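Local structure of beta-phenylalanine aminotransferase (Variovorax paradoxus, 4AO9) at residues A[363-375]-A[379-391]. The protein catalyses pyridoxal-5'-phosphate-dependent transamination of beta-phenylalanine, probably passing its amino group to a keto-acid acceptor, as a class-III aminotransferase. Sequence-based numbering, arbitrary orientation.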
ATOM      1  N   ALA A 363      13.702  35.012  16.862  1.00 19.50           N
ATOM      2  CA  ALA A 363      14.923  35.534  17.477  1.00 20.34           C
ATOM      3  C   ALA A 363      14.730  36.970  17.954  1.00 21.46           C
ATOM      4  O   ALA A 363      15.147  37.316  19.064  1.00 21.85           O
ATOM      5  CB  ALA A 363      16.086  35.436  16.511  1.00 20.24           C
ATOM      6  N   ASN A 364      14.095  37.793  17.124  1.00 21.98           N
ATOM      7  CA  ASN A 364      13.817  39.192  17.486  1.00 23.14           C
ATOM      8  C   ASN A 364      12.935  39.316  18.723  1.00 23.34           C
ATOM      9  O   ASN A 364      13.099  40.247  19.516  1.00 23.68           O
ATOM     10  CB  ASN A 364      13.200  39.957  16.308  1.00 23.59           C
ATOM     11  CG  ASN A 364      14.218  40.283  15.218  1.00 26.07           C
ATOM     12  OD1 ASN A 364      15.428  40.297  15.456  1.00 30.34           O
ATOM     13  ND2 ASN A 364      13.724  40.548  14.011  1.00 29.98           N
ATOM     14  N   GLU A 365      12.018  38.365  18.896  1.00 22.76           N
ATOM     15  CA  GLU A 365      11.101  38.366  20.035  1.00 22.90           C
ATOM     16  C   GLU A 365      11.675  37.704  21.289  1.00 22.28           C
ATOM     17  O   GLU A 365      11.069  37.766  22.359  1.00 22.67           O
ATOM     18  CB  GLU A 365       9.768  37.709  19.650  1.00 23.14           C
ATOM     19  CG  GLU A 365       8.977  38.454  18.573  1.00 25.73           C
ATOM     20  CD  GLU A 365       8.609  39.868  18.974  1.00 29.96           C
ATOM     21  OE1 GLU A 365       8.196  40.076  20.138  1.00 31.60           O
ATOM     22  OE2 GLU A 365       8.737  40.775  18.121  1.00 32.10           O
ATOM     23  N   GLY A 366      12.821  37.043  21.148  1.00 21.46           N
ATOM     24  CA  GLY A 366      13.498  36.413  22.284  1.00 20.88           C
ATOM     25  C   GLY A 366      12.871  35.136  22.809  1.00 20.53           C
ATOM     26  O   GLY A 366      13.179  34.696  23.919  1.00 21.21           O
ATOM     27  N   VAL A 367      11.999  34.525  22.011  1.00 19.50           N
ATOM     28  CA  VAL A 367      11.340  33.284  22.423  1.00 18.92           C
ATOM     29  C   VAL A 367      12.154  32.055  22.016  1.00 18.04           C
ATOM     30  O   VAL A 367      12.861  32.072  21.004  1.00 18.53           O
ATOM     31  CB  VAL A 367       9.887  33.170  21.882  1.00 19.10           C
ATOM     32  CG1 VAL A 367       8.989  34.184  22.575  1.00 19.68           C
ATOM     33  CG2 VAL A 367       9.841  33.343  20.363  1.00 18.69           C
ATOM     34  N   ALA A 368      12.059  30.999  22.819  1.00 17.54           N
ATOM     35  CA  ALA A 368      12.645  29.708  22.462  1.00 17.20           C
ATOM     36  C   ALA A 368      11.697  28.984  21.500  1.00 17.19           C
ATOM     37  O   ALA A 368      10.955  28.072  21.880  1.00 17.53           O
ATOM     38  CB  ALA A 368      12.919  28.875  23.700  1.00 17.57           C
ATOM     39  N   MET A 369      11.721  29.452  20.258  1.00 16.39           N
ATOM     40  CA  MET A 369      10.896  28.933  19.180  1.00 15.98           C
ATOM     41  C   MET A 369      11.716  29.080  17.905  1.00 15.54           C
ATOM     42  O   MET A 369      12.409  30.080  17.705  1.00 16.47           O
ATOM     43  CB  MET A 369       9.575  29.707  19.093  1.00 15.99           C
ATOM     44  CG  MET A 369       8.548  29.121  18.129  1.00 16.37           C
ATOM     45  SD  MET A 369       7.075  30.165  18.024  1.00 17.86           S
ATOM     46  CE  MET A 369       6.054  29.127  16.976  1.00 16.97           C
ATOM     47  N   GLN A 370      11.669  28.060  17.058  1.00 14.48           N
ATOM     48  CA  GLN A 370      12.399  28.099  15.803  1.00 13.80           C
ATOM     49  C   GLN A 370      11.715  27.185  14.800  1.00 13.32           C
ATOM     50  O   GLN A 370      10.858  26.381  15.160  1.00 13.41           O
ATOM     51  CB  GLN A 370      13.846  27.654  16.005  1.00 13.92           C
ATOM     52  CG  GLN A 370      13.992  26.216  16.471  1.00 14.06           C
ATOM     53  CD  GLN A 370      15.438  25.835  16.604  1.00 14.39           C
ATOM     54  OE1 GLN A 370      16.141  25.662  15.609  1.00 14.73           O
ATOM     55  NE2 GLN A 370      15.898  25.717  17.836  1.00 14.92           N
ATOM     56  N   PHE A 371      12.102  27.331  13.541  1.00 12.63           N
ATOM     57  CA  PHE A 371      11.625  26.463  12.477  1.00 12.49           C
ATOM     58  C   PHE A 371      12.825  25.796  11.833  1.00 12.22           C
ATOM     59  O   PHE A 371      13.750  26.470  11.384  1.00 12.83           O
ATOM     60  CB  PHE A 371      10.834  27.276  11.452  1.00 12.38           C
ATOM     61  CG  PHE A 371       9.493  27.737  11.956  1.00 12.79           C
ATOM     62  CD1 PHE A 371       9.395  28.807  12.854  1.00 13.38           C
ATOM     63  CD2 PHE A 371       8.322  27.092  11.548  1.00 12.97           C
ATOM     64  CE1 PHE A 371       8.152  29.224  13.332  1.00 14.92           C
ATOM     65  CE2 PHE A 371       7.078  27.519  12.011  1.00 13.71           C
ATOM     66  CZ  PHE A 371       6.991  28.582  12.907  1.00 14.78           C
ATOM     67  N   THR A 372      12.824  24.467  11.833  1.00 11.65           N
ATOM     68  CA  THR A 372      13.895  23.686  11.212  1.00 11.45           C
ATOM     69  C   THR A 372      13.425  23.131   9.871  1.00 11.29           C
ATOM     70  O   THR A 372      12.226  22.956   9.662  1.00 11.51           O
ATOM     71  CB  THR A 372      14.369  22.523  12.126  1.00 11.87           C
ATOM     72  OG1 THR A 372      13.263  21.680  12.480  1.00 12.00           O
ATOM     73  CG2 THR A 372      14.996  23.069  13.401  1.00 12.59           C
ATOM     74  N   GLY A 373      14.360  22.869   8.969  1.00 11.02           N
ATOM     75  CA  GLY A 373      14.027  22.197   7.718  1.00 11.17           C
ATOM     76  C   GLY A 373      14.831  22.675   6.534  1.00 11.50           C
ATOM     77  O   GLY A 373      15.897  23.290   6.697  1.00 12.24           O
ATOM     78  N   ILE A 374      14.319  22.369   5.344  1.00 11.58           N
ATOM     79  CA  ILE A 374      14.973  22.670   4.073  1.00 11.78           C
ATOM     80  C   ILE A 374      13.901  23.046   3.070  1.00 12.10           C
ATOM     81  O   ILE A 374      12.856  22.387   2.989  1.00 11.59           O
ATOM     82  CB  ILE A 374      15.727  21.431   3.508  1.00 11.66           C
ATOM     83  CG1 ILE A 374      16.829  20.961   4.464  1.00 11.89           C
ATOM     84  CG2 ILE A 374      16.317  21.745   2.120  1.00 12.17           C
ATOM     85  CD1 ILE A 374      17.415  19.588   4.121  1.00 13.38           C
ATOM     86  N   GLY A 375      14.131  24.113   2.315  1.00 12.81           N
ATOM     87  CA  GLY A 375      13.244  24.437   1.200  1.00 13.78           C
ATOM     88  C   GLY A 375      11.789  24.570   1.602  1.00 13.62           C
ATOM     89  O   GLY A 375      11.456  25.314   2.517  1.00 14.29           O
ATOM     90  N   ASN A 379       9.419  22.858  10.243  1.00 11.57           N
ATOM     91  CA  ASN A 379       8.691  22.425  11.432  1.00 11.47           C
ATOM     92  C   ASN A 379       8.967  23.362  12.599  1.00 11.51           C
ATOM     93  O   ASN A 379      10.132  23.661  12.886  1.00 11.62           O
ATOM     94  CB  ASN A 379       9.111  20.988  11.796  1.00 11.35           C
ATOM     95  CG  ASN A 379       8.006  20.176  12.481  1.00 12.38           C
ATOM     96  OD1 ASN A 379       7.602  19.124  11.972  1.00 13.50           O
ATOM     97  ND2 ASN A 379       7.529  20.637  13.639  1.00 11.58           N
ATOM     98  N   ALA A 380       7.897  23.809  13.259  1.00 11.65           N
ATOM     99  CA  ALA A 380       7.996  24.627  14.470  1.00 12.72           C
ATOM    100  C   ALA A 380       8.485  23.764  15.629  1.00 13.62           C
ATOM    101  O   ALA A 380       8.036  22.625  15.796  1.00 14.23           O
ATOM    102  CB  ALA A 380       6.644  25.233  14.802  1.00 12.69           C
ATOM    103  N   HIS A 381       9.411  24.297  16.426  1.00 13.76           N
ATOM    104  CA  HIS A 381       9.862  23.633  17.649  1.00 14.56           C
ATOM    105  C   HIS A 381      10.012  24.663  18.750  1.00 15.13           C
ATOM    106  O   HIS A 381      10.570  25.733  18.523  1.00 16.29           O
ATOM    107  CB  HIS A 381      11.207  22.925  17.452  1.00 14.11           C
ATOM    108  CG  HIS A 381      11.181  21.845  16.413  1.00 14.55           C
ATOM    109  ND1 HIS A 381      10.479  20.671  16.575  1.00 17.65           N
ATOM    110  CD2 HIS A 381      11.784  21.763  15.204  1.00 13.92           C
ATOM    111  CE1 HIS A 381      10.640  19.916  15.502  1.00 14.93           C
ATOM    112  NE2 HIS A 381      11.429  20.552  14.657  1.00 14.14           N
ATOM    113  N   PHE A 382       9.519  24.330  19.938  1.00 15.62           N
ATOM    114  CA  PHE A 382       9.680  25.200  21.105  1.00 16.23           C
ATOM    115  C   PHE A 382      10.926  24.828  21.901  1.00 16.80           C
ATOM    116  O   PHE A 382      10.856  24.321  23.020  1.00 17.21           O
ATOM    117  CB  PHE A 382       8.411  25.204  21.952  1.00 16.47           C
ATOM    118  CG  PHE A 382       7.241  25.809  21.243  1.00 16.16           C
ATOM    119  CD1 PHE A 382       7.077  27.194  21.202  1.00 17.13           C
ATOM    120  CD2 PHE A 382       6.334  25.000  20.567  1.00 16.36           C
ATOM    121  CE1 PHE A 382       6.007  27.762  20.527  1.00 17.69           C
ATOM    122  CE2 PHE A 382       5.263  25.554  19.890  1.00 16.59           C
ATOM    123  CZ  PHE A 382       5.095  26.934  19.864  1.00 16.62           C
ATOM    124  N   VAL A 383      12.069  25.075  21.274  1.00 17.30           N
ATOM    125  CA  VAL A 383      13.372  24.791  21.859  1.00 18.49           C
ATOM    126  C   VAL A 383      14.373  25.816  21.317  1.00 19.22           C
ATOM    127  O   VAL A 383      14.216  26.322  20.201  1.00 19.02           O
ATOM    128  CB  VAL A 383      13.811  23.324  21.561  1.00 18.36           C
ATOM    129  CG1 VAL A 383      14.282  23.161  20.114  1.00 18.72           C
ATOM    130  CG2 VAL A 383      14.878  22.861  22.538  1.00 19.75           C
ATOM    131  N   GLN A 384      15.376  26.146  22.129  1.00 20.61           N
ATOM    132  CA  GLN A 384      16.469  27.013  21.694  1.00 21.73           C
ATOM    133  C   GLN A 384      17.680  26.164  21.300  1.00 21.21           C
ATOM    134  O   GLN A 384      17.851  25.040  21.788  1.00 21.59           O
ATOM    135  CB  GLN A 384      16.823  28.035  22.795  1.00 22.64           C
ATOM    136  CG  GLN A 384      17.942  29.051  22.460  1.00 26.35           C
ATOM    137  CD  GLN A 384      17.728  29.811  21.150  1.00 30.62           C
ATOM    138  OE1 GLN A 384      18.627  29.872  20.306  1.00 33.33           O
ATOM    139  NE2 GLN A 384      16.537  30.391  20.975  1.00 31.32           N
ATOM    140  N   GLY A 385      18.491  26.693  20.392  1.00 21.34           N
ATOM    141  CA  GLY A 385      19.752  26.057  20.011  1.00 20.82           C
ATOM    142  C   GLY A 385      19.646  25.160  18.793  1.00 20.74           C
ATOM    143  O   GLY A 385      18.591  25.068  18.164  1.00 20.50           O
ATOM    144  N   ASP A 386      20.746  24.487  18.467  1.00 20.27           N
ATOM    145  CA  ASP A 386      20.798  23.612  17.303  1.00 19.90           C
ATOM    146  C   ASP A 386      19.965  22.355  17.512  1.00 18.96           C
ATOM    147  O   ASP A 386      20.069  21.685  18.545  1.00 19.32           O
ATOM    148  CB  ASP A 386      22.255  23.242  16.983  1.00 20.52           C
ATOM    149  CG  ASP A 386      23.069  24.428  16.492  1.00 22.68           C
ATOM    150  OD1 ASP A 386      22.480  25.426  16.025  1.00 25.40           O
ATOM    151  OD2 ASP A 386      24.318  24.353  16.569  1.00 27.10           O
ATOM    152  N   VAL A 387      19.114  22.051  16.537  1.00 17.52           N
ATOM    153  CA  VAL A 387      18.379  20.793  16.547  1.00 16.56           C
ATOM    154  C   VAL A 387      19.057  19.839  15.565  1.00 16.30           C
ATOM    155  O   VAL A 387      19.025  20.053  14.341  1.00 16.36           O
ATOM    156  CB  VAL A 387      16.896  20.990  16.181  1.00 16.14           C
ATOM    157  CG1 VAL A 387      16.174  19.646  16.107  1.00 15.57           C
ATOM    158  CG2 VAL A 387      16.201  21.907  17.197  1.00 16.00           C
ATOM    159  N   ARG A 388      19.692  18.807  16.114  1.00 15.89           N
ATOM    160  CA  ARG A 388      20.439  17.842  15.306  1.00 15.96           C
ATOM    161  C   ARG A 388      19.837  16.444  15.299  1.00 15.17           C
ATOM    162  O   ARG A 388      20.133  15.656  14.399  1.00 14.93           O
ATOM    163  CB  ARG A 388      21.893  17.784  15.777  1.00 16.20           C
ATOM    164  CG  ARG A 388      22.682  19.049  15.452  1.00 18.82           C
ATOM    165  CD  ARG A 388      22.964  19.143  13.950  1.00 23.86           C
ATOM    166  NE  ARG A 388      23.776  20.311  13.612  1.00 26.91           N
ATOM    167  CZ  ARG A 388      23.289  21.518  13.333  1.00 28.51           C
ATOM    168  NH1 ARG A 388      21.980  21.742  13.342  1.00 29.71           N
ATOM    169  NH2 ARG A 388      24.121  22.509  13.046  1.00 28.98           N
ATOM    170  N   SER A 389      18.999  16.138  16.290  1.00 14.76           N
ATOM    171  CA  SER A 389      18.294  14.853  16.355  1.00 14.52           C
ATOM    172  C   SER A 389      17.056  15.006  17.220  1.00 14.63           C
ATOM    173  O   SER A 389      16.891  16.026  17.893  1.00 14.40           O
ATOM    174  CB  SER A 389      19.195  13.737  16.911  1.00 15.01           C
ATOM    175  OG  SER A 389      19.354  13.839  18.333  1.00 16.27           O
ATOM    176  N   SER A 390      16.200  13.988  17.223  1.00 14.67           N
ATOM    177  CA  SER A 390      14.980  14.025  18.022  1.00 16.23           C
ATOM    178  C   SER A 390      15.275  14.126  19.521  1.00 16.94           C
ATOM    179  O   SER A 390      14.441  14.610  20.284  1.00 17.09           O
ATOM    180  CB  SER A 390      14.096  12.812  17.723  1.00 16.45           C
ATOM    181  OG  SER A 390      14.820  11.613  17.910  1.00 18.16           O
ATOM    182  N   GLU A 391      16.461  13.679  19.931  1.00 17.60           N
ATOM    183  CA  GLU A 391      16.885  13.785  21.329  1.00 19.24           C
ATOM    184  C   GLU A 391      16.890  15.237  21.806  1.00 19.20           C
ATOM    185  O   GLU A 391      16.590  15.512  22.970  1.00 19.73           O
ATOM    186  CB  GLU A 391      18.260  13.128  21.531  1.00 20.02           C
ATOM    187  CG  GLU A 391      18.742  13.071  22.989  1.00 24.41           C
ATOM    188  CD  GLU A 391      17.810  12.288  23.911  1.00 28.86           C
ATOM    189  OE1 GLU A 391      17.132  11.340  23.445  1.00 31.39           O
ATOM    190  OE2 GLU A 391      17.755  12.625  25.117  1.00 32.49           O
TER
HETATM  191  O   HOH W   1      15.162  32.674  19.703  1.00 20.48           O
HETATM  192  O   HOH W   2      18.336  24.140  14.678  1.00 13.52           O
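Gln-370 reaches over the loop that follows the partner strand and spends both amide hydrogens on its backbone. Gln-370 NE2 donates to Gly-385 O at 2.8 Å, almost straight and in the carbonyl plane, and to Val-383 O at 3.0 Å, this time from above the carbonyl plane. With CG between its own N and carbonyl carbon (chi1 63°), the extended chain carries the amide out to the loop's carbonyls, and a water joins OE1 to Val-387 N, fixing the flip of the amide. Cut back to an alanine, this position is likely to leave the carbonyls of Val-383 and Gly-385 without their shared donor and residues 383-387 less firmly tied to the strand.

Along the strands, two hydrogen-bonded antiparallel pairs zip the backbones: Gln-370 with His-381 (N to O 3.0 Å, and O to N 2.8 Å) and Thr-372 with Asn-379. On the same face as Gln-370, Thr-372 OG1 sits in plane at the His-381 ring edge, 3.1 Å from NE2; both atoms hydrogen-bond to Gly-234 O, while Thr-372 CG2 packs on Val-387.

The opposite face carries Phe-371 and Ala-380. Ala-380 CB lies over the Phe-371 ring, off-centre, 3.6 Å from CE2. Met-369, fully extended, runs beside Phe-382 in an oblique Met-aromatic contact, with Leu-404 of helix 398-410 against the methionine. This is an antiparallel beta hairpin, extended by strand 420-422 into a three-stranded sheet backed by helices 341-365, 398-410 and 429-445.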